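Local coordinates for protein acRAF (Thiomonas intermedia, PDB 4LOW) that acts as an assembly factor for RuBisCO in the alpha-carboxysome and belongs to the pterin-4a-carbinolamine dehydratase family, at residues F19-A23 with V81-A85; L40-Q46 with F77-V81. One frame throughout, in Å; residues are numbered along the deposited sequence.

Contacts 1 and 2 both use helix 72-84, and they share V81. Contact 1 sets the last turn of that helix on strand 17-23. Contact 2 sets the turn before it against the end of helix 27-44. Their centres lie about 12 Å apart. V81 turns CG1 to the strand side and CG2 to the helix side. The two also touch directly, L84 CD1 of contact 1 lying 3.9 Å from L40 CD2 of contact 2. A formic acid, probably from the crystallisation liquor, is held by the backbone N of R21, and a second lies about 5 Å from the side chain of D82. The K20 side chain is about 10 Å from a nickel ion.

Contact 1 of 2, residues F19-A23 with V81-A85; sequences FKRFA and VDALA. With FMT (formic acid), chain C.
K20 reaches D82 with its chain extended. CG is anti to the backbone N (chi1 -174°), which sends the ammonium group across to helix 72-84. NZ lies 2.8 Å from D82 OD1 in a salt bridge. It comes to OD1 from above the carboxylate plane, and the two side chains cross at about a right angle. NZ also donates to the carbonyl oxygens of H5 and H7, both tag residues. D82 OD1 takes a further hydrogen bond from W9 NE1. A methionine in place of K20 would probably leave the D82 carboxylate without its charged mate and the H5 and H7 carbonyls without this donor.

Next along the strand, R21 N donates to formic acid O1 at 2.9 Å. The bond is nearly straight (172°).

F22 points back at the helix. D82 OD1 sits in the plane of the ring, 3.3 Å from F22 CZ at its edge. The carboxylate and ring planes are 57° apart. V81 CG1 is 3.7 Å from F22 CZ. On the same side of the ring plane, A85 CB packs 3.6 Å from F22 CD2.

The last turn of helix 72-84 thus packs on an inner strand of the antiparallel sheet. Strand 17-23 pairs with strands 10-12 and 57-63. F33 of helix 27-44 meets the F22 ring, and I60 of strand 57-63 also packs on F22.

Contact 2 of 2, residues L40-Q46 with F77-V81; sequences LSEETGQ and FAARV
The F77 ring has L40 on one face and two hydroxyl oxygens at its edge. L40 CD2 makes a CH-pi contact, 4.1 Å from the F77 ring centroid and offset toward the rim; it also packs on V81 CG2. T44 OG1 lies in the ring plane, 3.6 Å from F77 CE2. S41 OG also sits at the edge, near F77 CZ. On the side of the ring plane away from L40, the Q46 and F77 side chains run past each other in opposite directions, with Q46 CB 3.7 Å from F77 CD2. Q46 O comes in obliquely there, 3.4 Å from F77 CE2. The Q46 amide is turned 65° from the ring plane. F77 CG is anti to the backbone N (chi1 -174°), which carries the ring across to helix 27-44.

The second flat group is the R80 guanidinium. In the conformer described, one of two, T44 CG2 rests over one of its faces, 3.6 Å from R80 NH1, and L40 CD1 approaches R80 NE at 3.5 Å.

Two helices on one side of a four-stranded antiparallel sheet are the alpha/beta layout of the pterin-4a-carbinolamine dehydratase family. Here they run roughly antiparallel. The axes of the short segments 40-44 and 77-81 make 145° and come within 11.5 Å. Helix 27-44 ends at this point, and G45 follows with positive phi.

Polar groups beside F77 are tied within segment 40-46. T44 OG1 donates to L40 O, which T44 N approaches from the opposite face of the carbonyl plane. T44 OG1 also accepts from Q46 N, forming an ST turn. S41 OG donates to Q46 O at 2.8 Å, in the carbonyl plane and on a lone pair. Beyond the two segments, P48 and L62 pack against F77.

Contact 1 of 2, residues F19-A23 with V81-A85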
loop_
_atom_site.group_PDB
_atom_site.type_symbol
_atom_site.label_atom_id
_atom_site.label_comp_id
_atom_site.label_asym_id
_atom_site.label_seq_id
_atom_site.Cartn_x
_atom_site.Cartn_y
_atom_site.Cartn_z
ATOM N N PHE A 19 2.940 -2.316 -14.366
ATOM C CA PHE A 19 3.008 -2.979 -13.076
ATOM C C PHE A 19 4.482 -3.199 -12.733
ATOM O O PHE A 19 5.257 -3.653 -13.596
ATOM C CB PHE A 19 2.271 -4.345 -13.137
ATOM C CG PHE A 19 2.551 -5.209 -11.923
ATOM C CD1 PHE A 19 1.824 -5.035 -10.753
ATOM C CD2 PHE A 19 3.584 -6.139 -11.933
ATOM C CE1 PHE A 19 2.181 -5.717 -9.598
ATOM C CE2 PHE A 19 3.968 -6.773 -10.760
ATOM C CZ PHE A 19 3.268 -6.557 -9.608
ATOM N N LYS A 20 4.868 -2.997 -11.455
ATOM C CA LYS A 20 6.203 -3.415 -11.070
ATOM C C LYS A 20 6.225 -3.736 -9.601
ATOM O O LYS A 20 5.623 -3.048 -8.779
ATOM C CB LYS A 20 7.246 -2.327 -11.375
ATOM C CG LYS A 20 8.688 -2.762 -11.130
ATOM C CD LYS A 20 9.645 -1.755 -11.767
ATOM C CE LYS A 20 11.056 -2.008 -11.334
ATOM N NZ LYS A 20 11.972 -1.033 -12.022
ATOM N N ARG A 21 6.991 -4.769 -9.261
ATOM C CA ARG A 21 7.259 -5.156 -7.866
ATOM C C ARG A 21 8.660 -4.740 -7.461
ATOM O O ARG A 21 9.639 -4.994 -8.193
ATOM C CB ARG A 21 7.111 -6.669 -7.741
ATOM C CG ARG A 21 7.482 -7.249 -6.373
ATOM C CD ARG A 21 7.391 -8.775 -6.398
ATOM N NE ARG A 21 7.512 -9.378 -5.055
ATOM C CZ ARG A 21 6.489 -9.575 -4.240
ATOM N NH1 ARG A 21 5.267 -9.172 -4.590
ATOM N NH2 ARG A 21 6.672 -10.201 -3.081
ATOM N N PHE A 22 8.768 -4.116 -6.325
ATOM C CA PHE A 22 10.045 -3.716 -5.749
ATOM C C PHE A 22 10.234 -4.494 -4.476
ATOM O O PHE A 22 9.352 -4.466 -3.624
ATOM C CB PHE A 22 9.993 -2.218 -5.424
ATOM C CG PHE A 22 9.897 -1.318 -6.637
ATOM C CD1 PHE A 22 8.673 -1.070 -7.251
ATOM C CD2 PHE A 22 11.039 -0.775 -7.205
ATOM C CE1 PHE A 22 8.602 -0.255 -8.398
ATOM C CE2 PHE A 22 10.957 0.058 -8.329
ATOM C CZ PHE A 22 9.751 0.294 -8.917
ATOM N N ALA A 23 11.386 -5.100 -4.257
ATOM C CA ALA A 23 11.643 -5.835 -3.013
ATOM C C ALA A 23 12.843 -5.208 -2.313
ATOM O O ALA A 23 13.768 -4.694 -2.960
ATOM C CB ALA A 23 11.899 -7.309 -3.321
ATOM N N VAL A 81 9.724 6.684 -9.925
ATOM C CA VAL A 81 9.587 5.659 -8.877
ATOM C C VAL A 81 10.853 4.791 -8.868
ATOM O O VAL A 81 11.433 4.552 -7.794
ATOM C CB VAL A 81 8.363 4.801 -9.113
ATOM C CG1 VAL A 81 8.339 3.612 -8.157
ATOM C CG2 VAL A 81 7.098 5.610 -8.961
ATOM N N ASP A 82 11.359 4.377 -10.060
ATOM C CA ASP A 82 12.601 3.602 -10.114
ATOM C C ASP A 82 13.758 4.361 -9.448
ATOM O O ASP A 82 14.562 3.752 -8.733
ATOM C CB ASP A 82 12.980 3.306 -11.560
ATOM C CG ASP A 82 12.115 2.281 -12.228
ATOM O OD1 ASP A 82 11.282 1.672 -11.543
ATOM O OD2 ASP A 82 12.259 2.105 -13.443
ATOM N N ALA A 83 13.845 5.687 -9.667
ATOM C CA ALA A 83 14.927 6.457 -9.072
ATOM C C ALA A 83 14.804 6.507 -7.553
ATOM O O ALA A 83 15.842 6.567 -6.880
ATOM C CB ALA A 83 14.953 7.872 -9.636
ATOM N N LEU A 84 13.574 6.470 -6.994
ATOM C CA LEU A 84 13.408 6.442 -5.543
ATOM C C LEU A 84 13.906 5.117 -4.979
ATOM O O LEU A 84 14.345 5.070 -3.824
ATOM C CB LEU A 84 11.941 6.608 -5.141
ATOM C CG LEU A 84 11.238 7.908 -5.553
ATOM C CD1 LEU A 84 9.766 7.863 -5.157
ATOM C CD2 LEU A 84 11.931 9.138 -4.973
ATOM N N ALA A 85 13.797 4.035 -5.748
ATOM C CA ALA A 85 14.257 2.709 -5.333
ATOM C C ALA A 85 15.780 2.509 -5.541
ATOM O O ALA A 85 16.295 1.443 -5.182
ATOM C CB ALA A 85 13.487 1.641 -6.082
HETATM C C FMT C . 7.677 -6.805 -12.488
HETATM O O1 FMT C . 8.036 -6.526 -11.309
HETATM O O2 FMT C . 7.948 -5.897 -13.460
#

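Contact 2 of 2, residues L40-Q46 with F77-V81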
loop_
_atom_site.group_PDB
_atom_site.type_symbol
_atom_site.label_atom_id
_atom_site.label_comp_id
_atom_site.label_asym_id
_atom_site.label_seq_id
_atom_site.Cartn_x
_atom_site.Cartn_y
_atom_site.Cartn_z
ATOM N N LEU A 40 6.377 11.797 -3.876
ATOM C CA LEU A 40 6.366 11.894 -5.331
ATOM C C LEU A 40 4.954 12.111 -5.884
ATOM O O LEU A 40 4.765 12.943 -6.784
ATOM C CB LEU A 40 6.971 10.621 -5.920
ATOM C CG LEU A 40 6.896 10.549 -7.453
ATOM C CD1 LEU A 40 7.744 11.653 -8.103
ATOM C CD2 LEU A 40 7.348 9.224 -7.914
ATOM N N SER A 41 3.977 11.381 -5.392
ATOM C CA SER A 41 2.594 11.490 -5.841
ATOM C C SER A 41 2.041 12.847 -5.577
ATOM O O SER A 41 1.308 13.417 -6.409
ATOM C CB SER A 41 1.733 10.437 -5.146
ATOM O OG SER A 41 1.742 9.264 -5.931
ATOM N N GLU A 42 2.399 13.414 -4.433
ATOM C CA GLU A 42 1.929 14.751 -4.074
ATOM C C GLU A 42 2.621 15.803 -4.946
ATOM O O GLU A 42 1.961 16.754 -5.388
ATOM C CB GLU A 42 2.201 15.014 -2.592
ATOM C CG GLU A 42 1.371 14.131 -1.676
ATOM C CD GLU A 42 2.001 13.808 -0.337
ATOM O OE1 GLU A 42 3.035 14.431 0.005
ATOM O OE2 GLU A 42 1.474 12.905 0.357
ATOM N N GLU A 43 3.929 15.624 -5.221
ATOM C CA GLU A 43 4.718 16.533 -6.056
ATOM C C GLU A 43 4.152 16.651 -7.461
ATOM O O GLU A 43 4.107 17.743 -8.045
ATOM C CB GLU A 43 6.175 16.020 -6.153
ATOM C CG GLU A 43 7.137 17.033 -6.765
ATOM C CD GLU A 43 7.278 18.284 -5.924
ATOM O OE1 GLU A 43 7.070 18.194 -4.688
ATOM O OE2 GLU A 43 7.599 19.351 -6.493
ATOM N N THR A 44 3.781 15.519 -8.028
ATOM C CA THR A 44 3.296 15.393 -9.405
ATOM C C THR A 44 1.787 15.513 -9.546
ATOM O O THR A 44 1.305 15.775 -10.655
ATOM C CB THR A 44 3.758 14.048 -9.964
ATOM O OG1 THR A 44 3.162 13.012 -9.167
ATOM C CG2 THR A 44 5.272 13.893 -9.988
ATOM N N GLY A 45 1.056 15.268 -8.453
ATOM C CA GLY A 45 -0.405 15.204 -8.475
ATOM C C GLY A 45 -0.843 13.921 -9.176
ATOM O O GLY A 45 -2.021 13.767 -9.527
ATOM N N GLN A 46 0.108 12.969 -9.382
ATOM C CA GLN A 46 -0.151 11.702 -10.062
ATOM C C GLN A 46 -0.132 10.635 -9.003
ATOM O O GLN A 46 0.793 10.568 -8.199
ATOM C CB GLN A 46 0.904 11.378 -11.144
ATOM C CG GLN A 46 0.873 12.283 -12.374
ATOM C CD GLN A 46 2.075 12.014 -13.250
ATOM O OE1 GLN A 46 3.139 12.615 -13.082
ATOM N NE2 GLN A 46 1.966 11.030 -14.131
ATOM N N PHE A 77 6.487 8.945 -14.678
ATOM C CA PHE A 77 6.211 8.680 -13.261
ATOM C C PHE A 77 6.895 7.382 -12.824
ATOM O O PHE A 77 7.600 7.338 -11.818
ATOM C CB PHE A 77 4.687 8.613 -13.024
ATOM C CG PHE A 77 4.327 8.490 -11.559
ATOM C CD1 PHE A 77 4.227 7.247 -10.956
ATOM C CD2 PHE A 77 4.125 9.625 -10.783
ATOM C CE1 PHE A 77 3.921 7.132 -9.588
ATOM C CE2 PHE A 77 3.791 9.512 -9.422
ATOM C CZ PHE A 77 3.722 8.273 -8.831
ATOM N N ALA A 78 6.759 6.346 -13.663
ATOM C CA ALA A 78 7.402 5.071 -13.418
ATOM C C ALA A 78 8.922 5.220 -13.259
ATOM O O ALA A 78 9.517 4.643 -12.347
ATOM C CB ALA A 78 7.062 4.099 -14.535
ATOM N N ALA A 79 9.566 6.022 -14.114
ATOM C CA ALA A 79 11.001 6.212 -14.013
ATOM C C ALA A 79 11.382 6.973 -12.732
ATOM O O ALA A 79 12.422 6.705 -12.153
ATOM C CB ALA A 79 11.505 6.975 -15.237
ATOM N N ARG A 80 10.575 7.919 -12.293
ATOM C CA ARG A 80 10.917 8.585 -11.034
ATOM C C ARG A 80 10.748 7.599 -9.861
ATOM O O ARG A 80 11.593 7.602 -8.944
ATOM C CB ARG A 80 10.123 9.866 -10.843
ATOM C CG ARG A 80 10.614 10.993 -11.760
ATOM C CD ARG A 80 9.568 12.055 -11.926
ATOM N NE ARG A 80 9.547 12.982 -10.805
ATOM C CZ ARG A 80 8.880 14.131 -10.819
ATOM N NH1 ARG A 80 8.204 14.502 -11.902
ATOM N NH2 ARG A 80 8.895 14.921 -9.761
ATOM N N VAL A 81 9.724 6.684 -9.925
ATOM C CA VAL A 81 9.587 5.659 -8.877
ATOM C C VAL A 81 10.853 4.791 -8.868
ATOM O O VAL A 81 11.433 4.552 -7.794
ATOM C CB VAL A 81 8.363 4.801 -9.113
ATOM C CG1 VAL A 81 8.339 3.612 -8.157
ATOM C CG2 VAL A 81 7.098 5.610 -8.961
#